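Local coordinates for fatty-acid-binding protein 1 (Arabidopsis thaliana, PDB 4DOO) that binds fatty acids, preferring saturated ones, through a domain with the chalcone-isomerase fold, and may take part in alpha-linolenic acid metabolism, at residues V5-P8 with K9-F12; Q128-T131 with S132-D136; S170-L173 with C174-L178. All blocks are in the same frame, centred on the assembly; numbering follows the deposited sequence.

Contact 1. Residues V5-P8 with K9-F12; sequences VVEP and KTGF
The carboxylate of Glu-7 is the flat group that organises this turn, and backbone and side-chain donors of Lys-9 and Thr-10 meet both its oxygens. Above its plane, Lys-9 N gives a bent hydrogen bond to Glu-7 OE1 (3.1 Å). Glu-7 OE2 takes two donors: Thr-10 N approaches on the syn side, 28° out of plane, at 2.6 Å from Glu-7 OE2, and Thr-10 OG1 donates to the anti lone pair of Glu-7 OE2 at 2.7 Å. Three bonds thus grip a buried carboxylate, which probably favours its charged form. The bend at chi2 (-65°) turns the Glu-7 side chain back over the amides that follow it.

The segment links strands 5-6 and 13-18 in a beta hairpin at one edge of the antiparallel sheet. Its mouth is closed by Glu-7 N bonding Phe-12 O (2.8 Å), and inside it Gly-11 N reaches back to Glu-7 O (2.6 Å). Pro-8 suits the start of the loop: its ring fixes a helical phi, which Lys-9 continues. Gly-11 takes a positive phi (87°) as the chain turns back toward Phe-12; glycine suits this conformation, which brings the position of a CB close to the preceding carbonyl oxygen.

Thr-10 OG1 has a second role, accepting from Phe-12 N at 3.3 Å in an ST turn, so one hydroxyl ties the carboxylate to the returning arm. Val-6, beta-branched as suits an extended strand, lays CG1 against Gly-11 O at 3.5 Å. Lys-9 starts alongside Glu-7 and then runs fully extended to a salt bridge with Asp-41, while the Glu-7 side chain touches Leu-29 of strand 22-33. The Phe-12 ring turns away from residues 5-8 and packs on Val-94, Arg-142 and Asn-143.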
ATOM      1  N   VAL A   5      -5.420 -10.912 -11.539  1.00 26.18           N
ATOM      2  CA  VAL A   5      -6.566 -10.026 -11.438  1.00 24.64           C
ATOM      3  C   VAL A   5      -6.259  -8.784 -12.265  1.00 26.76           C
ATOM      4  O   VAL A   5      -5.218  -8.151 -12.095  1.00 21.97           O
ATOM      5  CB  VAL A   5      -6.827  -9.612  -9.976  1.00 26.33           C
ATOM      6  CG1 VAL A   5      -8.002  -8.654  -9.907  1.00 25.69           C
ATOM      7  CG2 VAL A   5      -7.102 -10.853  -9.131  1.00 27.10           C
ATOM      8  N   VAL A   6      -7.166  -8.443 -13.168  1.00 27.15           N
ATOM      9  CA  VAL A   6      -6.966  -7.288 -14.025  1.00 29.87           C
ATOM     10  C   VAL A   6      -7.715  -6.065 -13.532  1.00 30.74           C
ATOM     11  O   VAL A   6      -8.893  -6.146 -13.185  1.00 35.58           O
ATOM     12  CB  VAL A   6      -7.434  -7.580 -15.465  1.00 30.75           C
ATOM     13  CG1 VAL A   6      -7.241  -6.346 -16.339  1.00 30.98           C
ATOM     14  CG2 VAL A   6      -6.666  -8.758 -16.029  1.00 30.47           C
ATOM     15  N   GLU A   7      -7.027  -4.931 -13.487  1.00 26.65           N
ATOM     16  CA  GLU A   7      -7.671  -3.693 -13.084  1.00 26.40           C
ATOM     17  C   GLU A   7      -8.334  -3.271 -14.395  1.00 28.22           C
ATOM     18  O   GLU A   7      -7.655  -2.917 -15.358  1.00 25.18           O
ATOM     19  CB  GLU A   7      -6.627  -2.671 -12.637  1.00 23.80           C
ATOM     20  CG  GLU A   7      -7.197  -1.433 -11.979  1.00 24.86           C
ATOM     21  CD  GLU A   7      -8.032  -0.599 -12.926  1.00 29.22           C
ATOM     22  OE1 GLU A   7      -9.262  -0.517 -12.724  1.00 30.07           O
ATOM     23  OE2 GLU A   7      -7.454  -0.026 -13.875  1.00 24.15           O
ATOM     24  N   PRO A   8      -9.674  -3.320 -14.451  1.00 28.02           N
ATOM     25  CA  PRO A   8     -10.457  -2.965 -15.639  1.00 27.00           C
ATOM     26  C   PRO A   8     -10.145  -1.665 -16.377  1.00 23.82           C
ATOM     27  O   PRO A   8      -9.866  -1.689 -17.576  1.00 23.66           O
ATOM     28  CB  PRO A   8     -11.902  -3.013 -15.128  1.00 30.21           C
ATOM     29  CG  PRO A   8     -11.764  -2.698 -13.675  1.00 32.77           C
ATOM     30  CD  PRO A   8     -10.560  -3.513 -13.289  1.00 29.96           C
ATOM     31  N   LYS A   9     -10.194  -0.538 -15.676  1.00 23.06           N
ATOM     32  CA  LYS A   9      -9.952   0.746 -16.320  1.00 21.33           C
ATOM     33  C   LYS A   9      -8.627   0.874 -17.057  1.00 21.47           C
ATOM     34  O   LYS A   9      -8.579   1.452 -18.140  1.00 17.89           O
ATOM     35  CB  LYS A   9     -10.068   1.896 -15.319  1.00 20.09           C
ATOM     36  CG  LYS A   9      -9.995   3.262 -15.992  1.00 24.18           C
ATOM     37  CD  LYS A   9     -10.228   4.408 -15.029  1.00 26.89           C
ATOM     38  CE  LYS A   9     -10.289   5.733 -15.777  1.00 26.44           C
ATOM     39  NZ  LYS A   9     -10.394   6.894 -14.851  1.00 29.24           N
ATOM     40  N   THR A  10      -7.559   0.335 -16.474  1.00 19.28           N
ATOM     41  CA  THR A  10      -6.230   0.421 -17.078  1.00 20.34           C
ATOM     42  C   THR A  10      -5.811  -0.839 -17.828  1.00 19.70           C
ATOM     43  O   THR A  10      -4.994  -0.776 -18.742  1.00 19.96           O
ATOM     44  CB  THR A  10      -5.152   0.712 -16.013  1.00 20.21           C
ATOM     45  OG1 THR A  10      -5.072  -0.392 -15.107  1.00 21.76           O
ATOM     46  CG2 THR A  10      -5.496   1.968 -15.236  1.00 23.85           C
ATOM     47  N   GLY A  11      -6.369  -1.980 -17.439  1.00 14.90           N
ATOM     48  CA  GLY A  11      -6.015  -3.226 -18.085  1.00 17.15           C
ATOM     49  C   GLY A  11      -4.799  -3.888 -17.460  1.00 18.84           C
ATOM     50  O   GLY A  11      -4.410  -4.984 -17.863  1.00 20.86           O
ATOM     51  N   PHE A  12      -4.195  -3.239 -16.469  1.00 18.77           N
ATOM     52  CA  PHE A  12      -3.011  -3.802 -15.818  1.00 21.29           C
ATOM     53  C   PHE A  12      -3.351  -5.035 -14.988  1.00 22.99           C
ATOM     54  O   PHE A  12      -4.389  -5.089 -14.329  1.00 21.91           O
ATOM     55  CB  PHE A  12      -2.322  -2.744 -14.949  1.00 22.39           C
ATOM     56  CG  PHE A  12      -1.669  -1.640 -15.744  1.00 25.53           C
ATOM     57  CD1 PHE A  12      -0.628  -0.901 -15.201  1.00 28.19           C
ATOM     58  CD2 PHE A  12      -2.088  -1.350 -17.040  1.00 27.85           C
ATOM     59  CE1 PHE A  12      -0.008   0.109 -15.935  1.00 29.20           C
ATOM     60  CE2 PHE A  12      -1.473  -0.341 -17.782  1.00 26.42           C
ATOM     61  CZ  PHE A  12      -0.430   0.388 -17.227  1.00 25.11           C
TER

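Contact 2. Residues Q128-T131 with S132-D136; sequences QSFT and SLFKD. With DAO (lauric acid), chain C.
Gln-128 meets Ser-132 one helical turn on, where the carbonyl of Gln-128 is gripped twice. Ser-132 N and Ser-132 OG both donate to Gln-128 O, each at 2.9 Å, from opposite faces of the carbonyl plane. A serine suits this place because its OG, anti to its own carbonyl carbon (chi1 -64°), folds back onto the preceding turn. Ser-129 turns its hydroxyl to Leu-126 O, and its carbonyl oxygen lies 3.5 Å from CG of Leu-133.

Phe-130 brings the apolar content. CE1 of Phe-134 stands over one face of its ring, 3.8 Å from Phe-130 CZ, in a T-shaped pair with planes at 76°. Leu-133 crosses beside it, its CD1 3.9 Å from Phe-130 CD1. Through its oxygen Phe-130 also accepts from Leu-133 N (3.0 Å). Thr-131 O likewise accepts from Phe-134 N, a pair of i to i+3 bonds in place of the four-residue spacing at Gln-128; the Thr-131 hydroxyl bonds Leu-127 O.

One bound lauric acid meets the two rings in different ways. Its chain passes over a face of Phe-134, C8 lying 3.7 Å from CE2 of that ring, while Leu-133 CB covers the opposite face; C6 instead comes to the edge of Phe-130. Phe-107 of helix 100-118 meets both rings too. The alkyl chain therefore finds aromatic carbon here, whereas its carboxylate is bonded by Arg-30, Tyr-43 and Ser-110: a division of labour consistent with apolar contact holding the tail while polar groups hold the head.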
ATOM      1  N   GLN A 128      13.324  11.976   4.574  1.00 26.66           N
ATOM      2  CA  GLN A 128      14.473  12.061   3.682  1.00 29.69           C
ATOM      3  C   GLN A 128      15.087  10.685   3.437  1.00 27.04           C
ATOM      4  O   GLN A 128      15.605  10.418   2.354  1.00 27.98           O
ATOM      5  CB  GLN A 128      15.532  13.013   4.250  1.00 30.48           C
ATOM      6  CG  GLN A 128      16.736  13.213   3.339  1.00 36.24           C
ATOM      7  CD  GLN A 128      16.346  13.601   1.922  1.00 40.16           C
ATOM      8  OE1 GLN A 128      15.638  14.588   1.704  1.00 41.43           O
ATOM      9  NE2 GLN A 128      16.806  12.823   0.948  1.00 39.35           N
ATOM     10  N   SER A 129      15.032   9.812   4.439  1.00 26.23           N
ATOM     11  CA  SER A 129      15.584   8.469   4.282  1.00 25.92           C
ATOM     12  C   SER A 129      14.759   7.704   3.250  1.00 25.76           C
ATOM     13  O   SER A 129      15.272   6.818   2.556  1.00 26.25           O
ATOM     14  CB  SER A 129      15.581   7.720   5.621  1.00 28.73           C
ATOM     15  OG  SER A 129      14.265   7.498   6.097  1.00 33.83           O
ATOM     16  N   PHE A 130      13.478   8.047   3.153  1.00 24.31           N
ATOM     17  CA  PHE A 130      12.592   7.404   2.187  1.00 24.40           C
ATOM     18  C   PHE A 130      12.915   7.956   0.802  1.00 22.08           C
ATOM     19  O   PHE A 130      13.119   7.206  -0.152  1.00 20.80           O
ATOM     20  CB  PHE A 130      11.127   7.690   2.527  1.00 23.32           C
ATOM     21  CG  PHE A 130      10.149   7.072   1.565  1.00 22.37           C
ATOM     22  CD1 PHE A 130      10.059   5.689   1.434  1.00 22.12           C
ATOM     23  CD2 PHE A 130       9.324   7.875   0.784  1.00 21.90           C
ATOM     24  CE1 PHE A 130       9.156   5.111   0.534  1.00 21.14           C
ATOM     25  CE2 PHE A 130       8.419   7.310  -0.116  1.00 21.60           C
ATOM     26  CZ  PHE A 130       8.337   5.924  -0.240  1.00 23.21           C
ATOM     27  N   THR A 131      12.967   9.279   0.704  1.00 24.35           N
ATOM     28  CA  THR A 131      13.278   9.954  -0.552  1.00 23.64           C
ATOM     29  C   THR A 131      14.587   9.440  -1.155  1.00 25.64           C
ATOM     30  O   THR A 131      14.670   9.186  -2.361  1.00 23.21           O
ATOM     31  CB  THR A 131      13.414  11.479  -0.337  1.00 24.98           C
ATOM     32  OG1 THR A 131      12.163  12.011   0.116  1.00 26.14           O
ATOM     33  CG2 THR A 131      13.819  12.173  -1.638  1.00 20.63           C
ATOM     34  N   SER A 132      15.606   9.294  -0.311  1.00 25.69           N
ATOM     35  CA  SER A 132      16.916   8.832  -0.754  1.00 27.67           C
ATOM     36  C   SER A 132      16.893   7.471  -1.442  1.00 26.53           C
ATOM     37  O   SER A 132      17.806   7.139  -2.196  1.00 25.31           O
ATOM     38  CB  SER A 132      17.892   8.787   0.428  1.00 29.87           C
ATOM     39  OG  SER A 132      18.116  10.086   0.950  1.00 34.02           O
ATOM     40  N   LEU A 133      15.859   6.681  -1.181  1.00 25.63           N
ATOM     41  CA  LEU A 133      15.754   5.368  -1.802  1.00 24.84           C
ATOM     42  C   LEU A 133      15.627   5.495  -3.320  1.00 24.50           C
ATOM     43  O   LEU A 133      15.989   4.580  -4.062  1.00 25.65           O
ATOM     44  CB  LEU A 133      14.542   4.609  -1.250  1.00 26.25           C
ATOM     45  CG  LEU A 133      14.529   4.237   0.238  1.00 24.23           C
ATOM     46  CD1 LEU A 133      13.220   3.527   0.565  1.00 22.94           C
ATOM     47  CD2 LEU A 133      15.717   3.340   0.569  1.00 26.13           C
ATOM     48  N   PHE A 134      15.125   6.636  -3.781  1.00 22.06           N
ATOM     49  CA  PHE A 134      14.939   6.848  -5.214  1.00 25.03           C
ATOM     50  C   PHE A 134      15.895   7.885  -5.796  1.00 27.24           C
ATOM     51  O   PHE A 134      15.645   8.435  -6.869  1.00 27.22           O
ATOM     52  CB  PHE A 134      13.496   7.275  -5.501  1.00 23.60           C
ATOM     53  CG  PHE A 134      12.468   6.473  -4.756  1.00 23.83           C
ATOM     54  CD1 PHE A 134      12.098   6.826  -3.461  1.00 25.50           C
ATOM     55  CD2 PHE A 134      11.890   5.349  -5.333  1.00 24.39           C
ATOM     56  CE1 PHE A 134      11.167   6.070  -2.751  1.00 23.60           C
ATOM     57  CE2 PHE A 134      10.958   4.585  -4.630  1.00 24.60           C
ATOM     58  CZ  PHE A 134      10.598   4.946  -3.338  1.00 24.26           C
ATOM     59  N   LYS A 135      16.995   8.136  -5.093  1.00 29.68           N
ATOM     60  CA  LYS A 135      17.981   9.120  -5.531  1.00 32.90           C
ATOM     61  C   LYS A 135      18.632   8.811  -6.882  1.00 30.89           C
ATOM     62  O   LYS A 135      19.072   9.723  -7.579  1.00 31.98           O
ATOM     63  CB  LYS A 135      19.071   9.271  -4.466  1.00 34.00           C
ATOM     64  CG  LYS A 135      19.827   7.985  -4.171  1.00 38.21           C
ATOM     65  CD  LYS A 135      20.827   8.167  -3.033  1.00 41.67           C
ATOM     66  CE  LYS A 135      21.905   9.177  -3.391  1.00 45.19           C
ATOM     67  NZ  LYS A 135      22.681   8.758  -4.594  1.00 46.27           N
ATOM     68  N   ASP A 136      18.687   7.535  -7.253  1.00 31.92           N
ATOM     69  CA  ASP A 136      19.314   7.135  -8.512  1.00 32.52           C
ATOM     70  C   ASP A 136      18.361   6.960  -9.691  1.00 31.89           C
ATOM     71  O   ASP A 136      18.769   6.512 -10.762  1.00 30.54           O
ATOM     72  CB  ASP A 136      20.110   5.842  -8.319  1.00 33.81           C
ATOM     73  CG  ASP A 136      21.232   5.995  -7.313  1.00 36.37           C
ATOM     74  OD1 ASP A 136      21.998   6.972  -7.427  1.00 35.19           O
ATOM     75  OD2 ASP A 136      21.347   5.135  -6.413  1.00 39.30           O
TER
HETATM   76  O1  DAO C 301       1.673   9.899  -3.537  1.00 22.31           O
HETATM   77  O2  DAO C 301       0.950   8.084  -4.559  1.00 17.68           O
HETATM   78  C1  DAO C 301       1.620   8.651  -3.664  1.00 24.46           C
HETATM   79  C2  DAO C 301       2.411   7.793  -2.703  1.00 24.33           C
HETATM   80  C3  DAO C 301       3.561   7.123  -3.437  1.00 25.00           C
HETATM   81  C4  DAO C 301       4.497   6.400  -2.458  1.00 23.86           C
HETATM   82  C5  DAO C 301       5.469   5.483  -3.202  1.00 25.69           C
HETATM   83  C6  DAO C 301       6.657   6.263  -3.760  1.00 26.06           C
HETATM   84  C7  DAO C 301       7.259   5.567  -4.970  1.00 28.69           C
HETATM   85  C8  DAO C 301       8.100   6.549  -5.771  1.00 31.63           C
HETATM   86  C9  DAO C 301       8.582   5.930  -7.070  1.00 34.69           C
HETATM   87  C10 DAO C 301       9.491   6.902  -7.816  1.00 39.34           C
HETATM   88  C11 DAO C 301      10.505   6.147  -8.668  1.00 40.17           C
HETATM   89  C12 DAO C 301      11.259   7.099  -9.571  1.00 40.29           C

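Contact 3. Residues S170-L173 with C174-L178; sequences SHLL and CRSIL
Leu-173 and Ile-177, one turn apart, pack together on the first two turns of helix 171-182, which follows strand 163-169 and lies against the antiparallel sheet of the chalcone-isomerase fold. Ser-170 is the N-cap: its OG accepts from Leu-173 N at 3.0 Å, meeting an amide that has no earlier helical carbonyl to bond. Serine suits the position because its short side chain can turn back to the first turn.

Leu-173, most enveloped by its neighbours, lays CD1 obliquely against Ile-177 CD1 (3.9 Å). With CG anti to its nitrogen (chi1 -176°) it extends from the helix toward Leu-156 of strand 155-160, a surface Ile-177 shares. Branched aliphatic residues fill this buried side, and Leu-173 O also accepts from Ile-177 N.

Cys-174, a small apolar residue, suits the buried side next to the cap. Its N bonds Ser-170 O (3.1 Å) almost straight, and its sulfur folds back over that turn; its side chain touches Leu-156 too.

On another side, Arg-175 starts beside His-171, its CB oblique to that ring and 4.5 Å from His-171 ND1, then leads away. Its long chain suits a less buried position: the guanidinium pairs with Asp-78 and makes a cation-pi contact with Phe-118, while the His-171 ring stacks on that of His-154.

Beside them Leu-172 O takes two donors, Ser-176 N and Ser-176 OG, each at 2.9 Å, the hydroxyl coming from 41° above the carbonyl plane.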
ATOM      1  N   SER A 170      11.257   1.412  10.273  1.00 29.20           N
ATOM      2  CA  SER A 170      10.480   2.443  10.945  1.00 27.57           C
ATOM      3  C   SER A 170       9.007   2.073  10.995  1.00 27.05           C
ATOM      4  O   SER A 170       8.344   1.967   9.964  1.00 23.14           O
ATOM      5  CB  SER A 170      10.653   3.787  10.224  1.00 27.61           C
ATOM      6  OG  SER A 170       9.726   4.759  10.693  1.00 23.55           O
ATOM      7  N   HIS A 171       8.504   1.865  12.204  1.00 26.03           N
ATOM      8  CA  HIS A 171       7.104   1.522  12.398  1.00 27.08           C
ATOM      9  C   HIS A 171       6.265   2.688  11.875  1.00 23.40           C
ATOM     10  O   HIS A 171       5.233   2.494  11.231  1.00 19.27           O
ATOM     11  CB  HIS A 171       6.834   1.303  13.889  1.00 31.80           C
ATOM     12  CG  HIS A 171       5.478   0.746  14.185  1.00 39.49           C
ATOM     13  ND1 HIS A 171       4.312   1.415  13.878  1.00 44.61           N
ATOM     14  CD2 HIS A 171       5.101  -0.415  14.772  1.00 42.63           C
ATOM     15  CE1 HIS A 171       3.276   0.690  14.262  1.00 45.04           C
ATOM     16  NE2 HIS A 171       3.728  -0.425  14.808  1.00 46.81           N
ATOM     17  N   LEU A 172       6.730   3.904  12.147  1.00 20.63           N
ATOM     18  CA  LEU A 172       6.029   5.109  11.713  1.00 20.32           C
ATOM     19  C   LEU A 172       5.897   5.197  10.191  1.00 18.49           C
ATOM     20  O   LEU A 172       4.806   5.442   9.668  1.00 17.75           O
ATOM     21  CB  LEU A 172       6.754   6.350  12.242  1.00 19.78           C
ATOM     22  CG  LEU A 172       6.203   7.700  11.787  1.00 22.46           C
ATOM     23  CD1 LEU A 172       4.748   7.830  12.206  1.00 23.49           C
ATOM     24  CD2 LEU A 172       7.042   8.819  12.395  1.00 24.03           C
ATOM     25  N   LEU A 173       7.005   5.007   9.487  1.00 16.71           N
ATOM     26  CA  LEU A 173       6.988   5.069   8.028  1.00 19.47           C
ATOM     27  C   LEU A 173       6.080   3.993   7.433  1.00 17.43           C
ATOM     28  O   LEU A 173       5.295   4.270   6.529  1.00 17.40           O
ATOM     29  CB  LEU A 173       8.404   4.916   7.466  1.00 17.27           C
ATOM     30  CG  LEU A 173       8.536   5.067   5.947  1.00 18.29           C
ATOM     31  CD1 LEU A 173       8.018   6.431   5.511  1.00 21.11           C
ATOM     32  CD2 LEU A 173       9.996   4.905   5.548  1.00 22.97           C
ATOM     33  N   CYS A 174       6.185   2.767   7.942  1.00 20.19           N
ATOM     34  CA  CYS A 174       5.348   1.680   7.435  1.00 21.08           C
ATOM     35  C   CYS A 174       3.877   2.028   7.580  1.00 21.89           C
ATOM     36  O   CYS A 174       3.099   1.896   6.637  1.00 19.16           O
ATOM     37  CB  CYS A 174       5.634   0.378   8.183  1.00 24.92           C
ATOM     38  SG  CYS A 174       7.179  -0.411   7.724  1.00 25.98           S
ATOM     39  N   ARG A 175       3.508   2.482   8.772  1.00 20.11           N
ATOM     40  CA  ARG A 175       2.132   2.856   9.074  1.00 21.31           C
ATOM     41  C   ARG A 175       1.644   3.979   8.163  1.00 19.53           C
ATOM     42  O   ARG A 175       0.536   3.920   7.624  1.00 20.86           O
ATOM     43  CB  ARG A 175       2.043   3.314  10.530  1.00 22.65           C
ATOM     44  CG  ARG A 175       0.644   3.442  11.067  1.00 31.61           C
ATOM     45  CD  ARG A 175      -0.012   2.081  11.171  1.00 38.57           C
ATOM     46  NE  ARG A 175      -1.141   2.109  12.090  1.00 45.43           N
ATOM     47  CZ  ARG A 175      -2.214   2.876  11.935  1.00 47.41           C
ATOM     48  NH1 ARG A 175      -2.322   3.685  10.889  1.00 49.57           N
ATOM     49  NH2 ARG A 175      -3.177   2.841  12.839  1.00 49.83           N
ATOM     50  N   SER A 176       2.473   5.004   8.001  1.00 16.84           N
ATOM     51  CA  SER A 176       2.120   6.151   7.171  1.00 17.10           C
ATOM     52  C   SER A 176       1.856   5.781   5.716  1.00 16.26           C
ATOM     53  O   SER A 176       0.839   6.173   5.141  1.00 17.03           O
ATOM     54  CB  SER A 176       3.227   7.206   7.240  1.00 17.52           C
ATOM     55  OG  SER A 176       3.402   7.674   8.567  1.00 20.26           O
ATOM     56  N   ILE A 177       2.772   5.029   5.120  1.00 17.01           N
ATOM     57  CA  ILE A 177       2.613   4.628   3.728  1.00 19.00           C
ATOM     58  C   ILE A 177       1.369   3.762   3.537  1.00 17.73           C
ATOM     59  O   ILE A 177       0.549   4.035   2.662  1.00 16.79           O
ATOM     60  CB  ILE A 177       3.870   3.887   3.224  1.00 20.74           C
ATOM     61  CG1 ILE A 177       5.043   4.871   3.163  1.00 21.72           C
ATOM     62  CG2 ILE A 177       3.622   3.299   1.843  1.00 19.81           C
ATOM     63  CD1 ILE A 177       6.360   4.246   2.777  1.00 27.78           C
ATOM     64  N   LEU A 178       1.222   2.729   4.361  1.00 19.05           N
ATOM     65  CA  LEU A 178       0.060   1.850   4.266  1.00 17.04           C
ATOM     66  C   LEU A 178      -1.247   2.604   4.460  1.00 15.12           C
ATOM     67  O   LEU A 178      -2.260   2.253   3.865  1.00 16.72           O
ATOM     68  CB  LEU A 178       0.140   0.732   5.303  1.00 20.33           C
ATOM     69  CG  LEU A 178       1.104  -0.420   5.028  1.00 24.48           C
ATOM     70  CD1 LEU A 178       1.101  -1.376   6.213  1.00 29.73           C
ATOM     71  CD2 LEU A 178       0.683  -1.144   3.754  1.00 26.93           C
TER

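Contact 1 is a surface hairpin at the sheet's edge, about 27 Å from contact 3 between centres, and the two lie on opposite sides of the chain's centre. Contacts 2 and 3 are partly buried and touch: Phe-130 CE1 lies 3.7 Å from Ile-177 CD1, joining helix 124-131 to helix 171-182, and both pack on strand 155-160. Their chemistry follows their place. Where contact 1 holds a chain reversal with a carboxylate, contacts 2 and 3 each use a serine hydroxyl doubling a helical backbone bond. Aromatic rings dominate contact 2 at the lauric acid; aliphatic packing dominates the sheet-facing side of helix 171-182 in contact 3.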